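Local atomic coordinates of NADPH-dependent aldehyde reductase YqhD (Escherichia coli, PDB entry 4QGS), a protein that reduces a broad range of short-chain aldehydes to the corresponding alcohols, using NADPH as hydride donor and one bound zinc ion per subunit. Residues G111-A116 and A177-V182; F207-E212 and L290-T295; G281-A286 and L368-E373. All coordinates share one frame; numbering follows the deposited sequence.

Interaction 1: residues G111-A116 and A177-V182; sequences GTKFIA and AHVQPV
Lys113 lays its methylene chain across Val179, the two side chains meeting at about a right angle. CG of Lys113 comes to 3.3 Å from the backbone O of Val179, and the next two carbons, CD and CE, run on past the same oxygen. These are carbon contacts with a carbonyl rather than hydrogen bonds. On the valine it is the CG2 branch that meets the lysine chain, 4.1 Å from Lys113 CD, while CG1 lies against the helix backbone, 3.8 Å from Lys113 O. The lysine is stretched out beyond CG, its last three torsions all within a few degrees of 180°, which carries CE to 3.9 Å from CD of Pro181 and lets NZ reach the carbonyl O of Gly160. NZ donates a hydrogen bond to that oxygen, and Gly160 is a residue that binds NADP(+), so the ammonium group has its partner outside the two segments. An alanine here would probably lose the packing on Val179 O and Pro181 and leave the Gly160 carbonyl without its ammonium partner. Phe174 of strand 172-174 touches both Lys113 and Val179. The contact thus ties helix 106-119, which follows strand 99-104 of the parallel nucleotide-binding sheet, to the loop that leads from strand 172-174 into strand 183-186 of that sheet.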
loop_
_atom_site.group_PDB
_atom_site.type_symbol
_atom_site.label_atom_id
_atom_site.label_comp_id
_atom_site.label_asym_id
_atom_site.label_seq_id
_atom_site.Cartn_x
_atom_site.Cartn_y
_atom_site.Cartn_z
ATOM N N GLY A 111 12.226 -1.069 -2.767
ATOM C CA GLY A 111 13.533 -1.013 -3.380
ATOM C C GLY A 111 14.496 -1.952 -2.682
ATOM O O GLY A 111 15.353 -2.567 -3.305
ATOM N N THR A 112 14.357 -2.066 -1.370
ATOM C CA THR A 112 15.258 -2.924 -0.624
ATOM C C THR A 112 14.955 -4.393 -0.918
ATOM O O THR A 112 15.864 -5.224 -0.976
ATOM C CB THR A 112 15.173 -2.617 0.884
ATOM O OG1 THR A 112 15.528 -1.240 1.088
ATOM C CG2 THR A 112 16.125 -3.505 1.667
ATOM N N LYS A 113 13.685 -4.708 -1.141
ATOM C CA LYS A 113 13.307 -6.065 -1.525
ATOM C C LYS A 113 14.018 -6.438 -2.816
ATOM O O LYS A 113 14.520 -7.555 -2.977
ATOM C CB LYS A 113 11.793 -6.188 -1.696
ATOM C CG LYS A 113 11.004 -6.180 -0.392
ATOM C CD LYS A 113 9.526 -6.455 -0.637
ATOM C CE LYS A 113 8.730 -6.448 0.654
ATOM N NZ LYS A 113 7.294 -6.772 0.420
ATOM N N PHE A 114 14.073 -5.488 -3.735
ATOM C CA PHE A 114 14.723 -5.735 -5.007
ATOM C C PHE A 114 16.221 -5.949 -4.819
ATOM O O PHE A 114 16.797 -6.864 -5.400
ATOM C CB PHE A 114 14.464 -4.578 -5.966
ATOM C CG PHE A 114 15.180 -4.710 -7.263
ATOM C CD1 PHE A 114 14.764 -5.633 -8.213
ATOM C CD2 PHE A 114 16.277 -3.920 -7.538
ATOM C CE1 PHE A 114 15.432 -5.758 -9.415
ATOM C CE2 PHE A 114 16.937 -4.035 -8.735
ATOM C CZ PHE A 114 16.521 -4.960 -9.674
ATOM N N ILE A 115 16.847 -5.108 -3.997
ATOM C CA ILE A 115 18.270 -5.255 -3.710
ATOM C C ILE A 115 18.580 -6.640 -3.133
ATOM O O ILE A 115 19.531 -7.295 -3.558
ATOM C CB ILE A 115 18.757 -4.162 -2.735
ATOM C CG1 ILE A 115 18.597 -2.784 -3.368
ATOM C CG2 ILE A 115 20.206 -4.392 -2.351
ATOM C CD1 ILE A 115 18.755 -1.623 -2.378
ATOM N N ALA A 116 17.758 -7.093 -2.192
ATOM C CA ALA A 116 17.951 -8.388 -1.543
ATOM C C ALA A 116 17.929 -9.553 -2.535
ATOM O O ALA A 116 18.708 -10.501 -2.419
ATOM C CB ALA A 116 16.888 -8.597 -0.476
ATOM N N ALA A 177 8.363 -15.070 -1.878
ATOM C CA ALA A 177 8.404 -15.515 -0.486
ATOM C C ALA A 177 9.783 -15.345 0.160
ATOM O O ALA A 177 9.936 -15.540 1.367
ATOM C CB ALA A 177 7.962 -16.972 -0.393
ATOM N N HIS A 178 10.778 -14.980 -0.641
ATOM C CA HIS A 178 12.145 -14.853 -0.155
ATOM C C HIS A 178 12.574 -13.404 0.052
ATOM O O HIS A 178 13.507 -13.144 0.806
ATOM C CB HIS A 178 13.108 -15.551 -1.119
ATOM C CG HIS A 178 12.981 -17.043 -1.113
ATOM N ND1 HIS A 178 13.040 -17.803 -2.261
ATOM C CD2 HIS A 178 12.795 -17.914 -0.093
ATOM C CE1 HIS A 178 12.891 -19.079 -1.949
ATOM N NE2 HIS A 178 12.745 -19.174 -0.640
ATOM N N VAL A 179 11.900 -12.468 -0.611
ATOM C CA VAL A 179 12.239 -11.052 -0.465
ATOM C C VAL A 179 11.382 -10.422 0.615
ATOM O O VAL A 179 11.460 -9.218 0.864
ATOM C CB VAL A 179 12.049 -10.263 -1.772
ATOM C CG1 VAL A 179 12.780 -10.947 -2.904
ATOM C CG2 VAL A 179 10.567 -10.108 -2.096
ATOM N N GLN A 180 10.556 -11.238 1.254
ATOM C CA GLN A 180 9.776 -10.749 2.374
ATOM C C GLN A 180 10.690 -10.503 3.556
ATOM O O GLN A 180 11.579 -11.309 3.831
ATOM C CB GLN A 180 8.678 -11.725 2.773
ATOM C CG GLN A 180 7.907 -12.260 1.607
ATOM C CD GLN A 180 6.470 -12.527 1.956
ATOM O OE1 GLN A 180 5.705 -11.591 2.201
ATOM N NE2 GLN A 180 6.080 -13.793 1.963
ATOM N N PRO A 181 10.471 -9.389 4.263
ATOM C CA PRO A 181 11.305 -9.114 5.436
ATOM C C PRO A 181 11.148 -10.168 6.527
ATOM O O PRO A 181 10.049 -10.679 6.778
ATOM C CB PRO A 181 10.801 -7.743 5.918
ATOM C CG PRO A 181 9.459 -7.583 5.332
ATOM C CD PRO A 181 9.468 -8.340 4.028
ATOM N N VAL A 182 12.256 -10.505 7.177
ATOM C CA VAL A 182 12.196 -11.447 8.276
ATOM C C VAL A 182 11.430 -10.802 9.426
ATOM O O VAL A 182 10.721 -11.483 10.155
ATOM C CB VAL A 182 13.604 -11.895 8.731
ATOM C CG1 VAL A 182 14.239 -12.770 7.674
ATOM C CG2 VAL A 182 14.483 -10.702 8.996
#

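Interaction 2: residues F207-E212 and L290-T295; sequences FVHTVE and LDHAQT. With ZN (zinc ion), chain B.
His209 turns its CG anti to its own carbonyl carbon (chi1 -83°), and His292 turns its CG anti to its backbone N (chi1 178°); between them these torsions bring two NE2 atoms to one zinc ion. Each bond is 2.1 Å long, from His209 NE2 and from His292 NE2 to the zinc. The side chains cross at about a right angle and meet at their edges, with the metal between the nitrogens, which stay 4.2 Å apart. Direct contact is therefore slight, and the zinc is what joins the segments. Water 1 and water 2 also bind the metal, water 1 lying in the plane of the His209 ring at its edge, and Asp205 and His278 complete the site. This is the catalytic metal site of the iron-containing alcohol dehydrogenase family, here holding zinc with no substrate or cofactor present. In the second shell, Glu212 OE2 accepts a hydrogen bond from His278 ND1, which should fix the rotation of that ring. Asp205 and His209 come from helix 196-211, a turn apart, whereas His292 stands at the start of helix 292-306 and His278 near the start of helix 276-288, so the ion draws three helices of the all-helical half together.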
loop_
_atom_site.group_PDB
_atom_site.type_symbol
_atom_site.label_atom_id
_atom_site.label_comp_id
_atom_site.label_asym_id
_atom_site.label_seq_id
_atom_site.Cartn_x
_atom_site.Cartn_y
_atom_site.Cartn_z
ATOM N N PHE A 207 -8.374 2.070 3.737
ATOM C CA PHE A 207 -9.812 1.860 3.633
ATOM C C PHE A 207 -10.132 1.240 2.278
ATOM O O PHE A 207 -10.874 0.251 2.176
ATOM C CB PHE A 207 -10.549 3.196 3.824
ATOM C CG PHE A 207 -12.051 3.070 3.983
ATOM C CD1 PHE A 207 -12.637 3.135 5.240
ATOM C CD2 PHE A 207 -12.875 2.912 2.870
ATOM C CE1 PHE A 207 -14.018 3.055 5.393
ATOM C CE2 PHE A 207 -14.263 2.820 3.021
ATOM C CZ PHE A 207 -14.831 2.889 4.277
ATOM N N VAL A 208 -9.537 1.805 1.232
ATOM C CA VAL A 208 -9.829 1.339 -0.117
ATOM C C VAL A 208 -9.200 -0.023 -0.380
ATOM O O VAL A 208 -9.850 -0.876 -0.984
ATOM C CB VAL A 208 -9.366 2.368 -1.166
ATOM C CG1 VAL A 208 -9.573 1.805 -2.573
ATOM C CG2 VAL A 208 -10.154 3.658 -0.977
ATOM N N HIS A 209 -7.974 -0.267 0.094
ATOM C CA HIS A 209 -7.404 -1.615 -0.055
ATOM C C HIS A 209 -8.338 -2.658 0.554
ATOM O O HIS A 209 -8.491 -3.753 0.002
ATOM C CB HIS A 209 -6.010 -1.719 0.574
ATOM C CG HIS A 209 -4.914 -1.223 -0.318
ATOM N ND1 HIS A 209 -3.944 -2.051 -0.842
ATOM C CD2 HIS A 209 -4.651 0.018 -0.801
ATOM C CE1 HIS A 209 -3.121 -1.340 -1.594
ATOM N NE2 HIS A 209 -3.528 -0.084 -1.586
ATOM N N THR A 210 -8.973 -2.307 1.669
ATOM C CA THR A 210 -9.904 -3.220 2.328
ATOM C C THR A 210 -11.141 -3.453 1.456
ATOM O O THR A 210 -11.512 -4.601 1.209
ATOM C CB THR A 210 -10.323 -2.699 3.697
ATOM O OG1 THR A 210 -9.145 -2.479 4.487
ATOM C CG2 THR A 210 -11.247 -3.735 4.416
ATOM N N VAL A 211 -11.778 -2.390 0.964
ATOM C CA VAL A 211 -13.017 -2.618 0.196
ATOM C C VAL A 211 -12.759 -3.195 -1.197
ATOM O O VAL A 211 -13.676 -3.740 -1.817
ATOM C CB VAL A 211 -13.869 -1.328 0.053
ATOM C CG1 VAL A 211 -14.292 -0.799 1.424
ATOM C CG2 VAL A 211 -13.112 -0.262 -0.744
ATOM N N GLU A 212 -11.525 -3.103 -1.691
ATOM C CA GLU A 212 -11.160 -3.748 -2.959
ATOM C C GLU A 212 -11.284 -5.262 -2.837
ATOM O O GLU A 212 -11.393 -5.961 -3.842
ATOM C CB GLU A 212 -9.732 -3.408 -3.373
ATOM C CG GLU A 212 -9.505 -1.940 -3.762
ATOM C CD GLU A 212 -9.844 -1.618 -5.218
ATOM O OE1 GLU A 212 -10.804 -2.197 -5.785
ATOM O OE2 GLU A 212 -9.127 -0.778 -5.801
ATOM N N LEU A 290 -1.877 13.541 -9.133
ATOM C CA LEU A 290 -2.636 13.492 -7.896
ATOM C C LEU A 290 -2.044 12.438 -6.955
ATOM O O LEU A 290 -1.488 11.458 -7.425
ATOM C CB LEU A 290 -4.109 13.165 -8.167
ATOM C CG LEU A 290 -4.915 14.110 -9.076
ATOM C CD1 LEU A 290 -6.394 13.739 -9.010
ATOM C CD2 LEU A 290 -4.727 15.565 -8.722
ATOM N N ASP A 291 -2.134 12.665 -5.642
ATOM C CA ASP A 291 -1.717 11.651 -4.666
ATOM C C ASP A 291 -2.466 10.353 -4.923
ATOM O O ASP A 291 -3.638 10.390 -5.297
ATOM C CB ASP A 291 -1.994 12.085 -3.216
ATOM C CG ASP A 291 -1.174 13.280 -2.780
ATOM O OD1 ASP A 291 -0.215 13.644 -3.491
ATOM O OD2 ASP A 291 -1.484 13.839 -1.706
ATOM N N HIS A 292 -1.806 9.215 -4.695
ATOM C CA HIS A 292 -2.462 7.901 -4.814
ATOM C C HIS A 292 -3.843 7.888 -4.165
ATOM O O HIS A 292 -4.848 7.556 -4.817
ATOM C CB HIS A 292 -1.570 6.820 -4.191
ATOM C CG HIS A 292 -2.163 5.435 -4.206
ATOM N ND1 HIS A 292 -2.631 4.836 -5.352
ATOM C CD2 HIS A 292 -2.333 4.536 -3.205
ATOM C CE1 HIS A 292 -3.077 3.620 -5.057
ATOM N NE2 HIS A 292 -2.907 3.417 -3.762
ATOM N N ALA A 293 -3.909 8.278 -2.900
ATOM C CA ALA A 293 -5.164 8.191 -2.157
ATOM C C ALA A 293 -6.231 9.144 -2.681
ATOM O O ALA A 293 -7.421 8.837 -2.603
ATOM C CB ALA A 293 -4.924 8.453 -0.676
ATOM N N GLN A 294 -5.813 10.302 -3.202
ATOM C CA GLN A 294 -6.774 11.233 -3.798
ATOM C C GLN A 294 -7.457 10.586 -4.994
ATOM O O GLN A 294 -8.670 10.722 -5.175
ATOM C CB GLN A 294 -6.081 12.544 -4.224
ATOM C CG GLN A 294 -5.542 13.337 -3.057
ATOM C CD GLN A 294 -4.633 14.486 -3.495
ATOM O OE1 GLN A 294 -4.113 14.498 -4.617
ATOM N NE2 GLN A 294 -4.425 15.449 -2.598
ATOM N N THR A 295 -6.695 9.857 -5.800
ATOM C CA THR A 295 -7.301 9.230 -6.977
ATOM C C THR A 295 -8.304 8.152 -6.556
ATOM O O THR A 295 -9.312 7.937 -7.239
ATOM C CB THR A 295 -6.254 8.611 -7.916
ATOM O OG1 THR A 295 -5.702 7.425 -7.323
ATOM C CG2 THR A 295 -5.139 9.638 -8.224
HETATM ZN ZN ZN B . -3.199 1.643 -2.681
HETATM O O HOH W 1 -1.775 0.631 -3.839
HETATM O O HOH W 2 -1.347 1.794 -1.596
#

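Interaction 3: residues G281-A286 and L368-E373; sequences GHELTA and LKKLEE
Glu283 overlaps Leu371 with its CG methylene and Lys370 with its carboxylate, reaching from helix 276-288 to helix 364-373. CG of Glu283 sits 3.5 Å from the CD2 methyl of Leu371, with the leucine CG just behind, and the two side chains pass at a slant. The carboxylate goes to the neighbouring residue: OE1 of Glu283 comes to 3.4 Å from CB of Lys370, and here the side chains cross at about a right angle. A bend at chi2 of the glutamate (-60°) folds its head round, so that CD lies over the start of the lysine side chain while CG keeps to the leucine. OE2 of Glu283 has the backbone O of Lys370 at 3.8 Å, without a bond, and CD2 of Leu371 at 3.9 Å; its hydrogen bond is with ND1 of His374, the residue immediately after the helical segment.

Lys370 starts out toward Glu283 and then leads away. Its own chi2 bend of -61° carries NZ along its helix to OE1 of Glu373, one turn on, where a weak 3.3 Å hydrogen bond forms part of a salt bridge. NZ of Lys370 stays 6.6 Å from OE1 of Glu283, so these opposite charges are not paired.

Around the contact, Tyr394 of helix 387-396 and Leu367 touch Glu283, and Leu280 touches Leu371. This is helix-to-helix packing in the C-terminal helical domain, its centre about 19 Å from that of the chain.

Chemically the interface is mixed. A buried acid supplies both a greasy stem for Leu371 and an anchored head, and since the anchor is His374, the glutamate is probably polarised and held by that bond, with the lysine ammonium at most a distant electrostatic influence.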
loop_
_atom_site.group_PDB
_atom_site.type_symbol
_atom_site.label_atom_id
_atom_site.label_comp_id
_atom_site.label_asym_id
_atom_site.label_seq_id
_atom_site.Cartn_x
_atom_site.Cartn_y
_atom_site.Cartn_z
ATOM N N GLY A 281 -7.588 4.763 -10.779
ATOM C CA GLY A 281 -6.901 5.792 -10.027
ATOM C C GLY A 281 -5.468 5.999 -10.475
ATOM O O GLY A 281 -4.982 7.145 -10.511
ATOM N N HIS A 282 -4.786 4.909 -10.816
ATOM C CA HIS A 282 -3.381 4.965 -11.207
ATOM C C HIS A 282 -3.157 5.866 -12.427
ATOM O O HIS A 282 -2.136 6.531 -12.523
ATOM C CB HIS A 282 -2.840 3.561 -11.500
ATOM C CG HIS A 282 -2.542 2.747 -10.274
ATOM N ND1 HIS A 282 -2.149 1.426 -10.342
ATOM C CD2 HIS A 282 -2.580 3.057 -8.955
ATOM C CE1 HIS A 282 -1.957 0.960 -9.121
ATOM N NE2 HIS A 282 -2.213 1.927 -8.260
ATOM N N GLU A 283 -4.102 5.868 -13.365
ATOM C CA GLU A 283 -3.978 6.731 -14.544
ATOM C C GLU A 283 -4.116 8.213 -14.190
ATOM O O GLU A 283 -3.509 9.059 -14.850
ATOM C CB GLU A 283 -5.010 6.351 -15.612
ATOM C CG GLU A 283 -4.940 4.900 -16.069
ATOM C CD GLU A 283 -3.611 4.483 -16.676
ATOM O OE1 GLU A 283 -2.743 5.328 -16.963
ATOM O OE2 GLU A 283 -3.433 3.267 -16.886
ATOM N N LEU A 284 -4.896 8.533 -13.153
ATOM C CA LEU A 284 -4.998 9.922 -12.683
ATOM C C LEU A 284 -3.679 10.404 -12.067
ATOM O O LEU A 284 -3.282 11.556 -12.250
ATOM C CB LEU A 284 -6.146 10.078 -11.671
ATOM C CG LEU A 284 -7.550 9.829 -12.267
ATOM C CD1 LEU A 284 -8.610 9.831 -11.167
ATOM C CD2 LEU A 284 -7.888 10.918 -13.316
ATOM N N THR A 285 -3.000 9.524 -11.337
ATOM C CA THR A 285 -1.705 9.892 -10.775
ATOM C C THR A 285 -0.674 10.075 -11.890
ATOM O O THR A 285 0.059 11.075 -11.922
ATOM C CB THR A 285 -1.187 8.836 -9.765
ATOM O OG1 THR A 285 -2.043 8.816 -8.614
ATOM C CG2 THR A 285 0.248 9.204 -9.336
ATOM N N ALA A 286 -0.638 9.125 -12.821
ATOM C CA ALA A 286 0.333 9.151 -13.911
ATOM C C ALA A 286 0.174 10.395 -14.774
ATOM O O ALA A 286 1.156 11.031 -15.164
ATOM C CB ALA A 286 0.200 7.897 -14.777
ATOM N N LEU A 368 -8.433 7.152 -21.058
ATOM C CA LEU A 368 -8.902 5.896 -21.621
ATOM C C LEU A 368 -7.875 5.312 -22.588
ATOM O O LEU A 368 -7.701 4.098 -22.640
ATOM C CB LEU A 368 -10.256 6.086 -22.309
ATOM C CG LEU A 368 -11.372 6.507 -21.348
ATOM C CD1 LEU A 368 -12.597 6.995 -22.119
ATOM C CD2 LEU A 368 -11.752 5.394 -20.370
ATOM N N LYS A 369 -7.189 6.180 -23.333
ATOM C CA LYS A 369 -6.092 5.737 -24.198
ATOM C C LYS A 369 -4.986 5.079 -23.371
ATOM O O LYS A 369 -4.442 4.055 -23.754
ATOM C CB LYS A 369 -5.522 6.914 -25.002
ATOM C CG LYS A 369 -6.449 7.404 -26.109
ATOM C CD LYS A 369 -5.775 8.465 -26.983
ATOM C CE LYS A 369 -6.644 8.856 -28.174
ATOM N NZ LYS A 369 -7.929 9.508 -27.791
ATOM N N LYS A 370 -4.665 5.674 -22.227
ATOM C CA LYS A 370 -3.651 5.105 -21.348
ATOM C C LYS A 370 -4.082 3.771 -20.754
ATOM O O LYS A 370 -3.281 2.836 -20.701
ATOM C CB LYS A 370 -3.302 6.087 -20.234
ATOM C CG LYS A 370 -2.291 7.145 -20.668
ATOM C CD LYS A 370 -0.981 6.479 -21.092
ATOM C CE LYS A 370 0.051 7.492 -21.546
ATOM N NZ LYS A 370 1.357 6.834 -21.871
ATOM N N LEU A 371 -5.331 3.679 -20.301
ATOM C CA LEU A 371 -5.863 2.397 -19.834
ATOM C C LEU A 371 -5.701 1.326 -20.896
ATOM O O LEU A 371 -5.272 0.209 -20.599
ATOM C CB LEU A 371 -7.339 2.501 -19.463
ATOM C CG LEU A 371 -7.778 3.134 -18.147
ATOM C CD1 LEU A 371 -9.295 3.153 -18.164
ATOM C CD2 LEU A 371 -7.241 2.356 -16.926
ATOM N N GLU A 372 -6.055 1.663 -22.131
ATOM C CA GLU A 372 -5.970 0.688 -23.206
ATOM C C GLU A 372 -4.519 0.302 -23.464
ATOM O O GLU A 372 -4.207 -0.879 -23.660
ATOM C CB GLU A 372 -6.636 1.220 -24.480
ATOM C CG GLU A 372 -6.559 0.255 -25.658
ATOM C CD GLU A 372 -7.531 0.600 -26.772
ATOM O OE1 GLU A 372 -7.906 1.780 -26.896
ATOM O OE2 GLU A 372 -7.921 -0.315 -27.529
ATOM N N GLU A 373 -3.637 1.296 -23.440
ATOM C CA GLU A 373 -2.211 1.072 -23.642
ATOM C C GLU A 373 -1.651 0.134 -22.564
ATOM O O GLU A 373 -0.778 -0.704 -22.825
ATOM C CB GLU A 373 -1.469 2.414 -23.631
ATOM C CG GLU A 373 0.028 2.328 -23.888
ATOM C CD GLU A 373 0.724 3.678 -23.779
ATOM O OE1 GLU A 373 0.071 4.722 -24.023
ATOM O OE2 GLU A 373 1.927 3.690 -23.439
#

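Interactions 1 and 3 are buried contacts made by side-chain packing, whereas interaction 2 is joined through zinc between two partly exposed histidines, with two waters among the metal's ligands. Interaction 1 belongs to the nucleotide-binding half, its centre about 24 Å from that of interaction 2 and about 28 Å from that of interaction 3. The other two share the helical half and touch: Leu290 O lies 2.9 Å from Thr285 OG1, a probable hydrogen bond, and Thr295 packs on Leu284, so consecutive helices 276-288 and 292-306 link the metal site to the 281-286 packing. Lys113 sends its whole polar end to a partner beyond the contact, whereas Glu283 keeps OE1 on Lys370 and gives OE2 to His374.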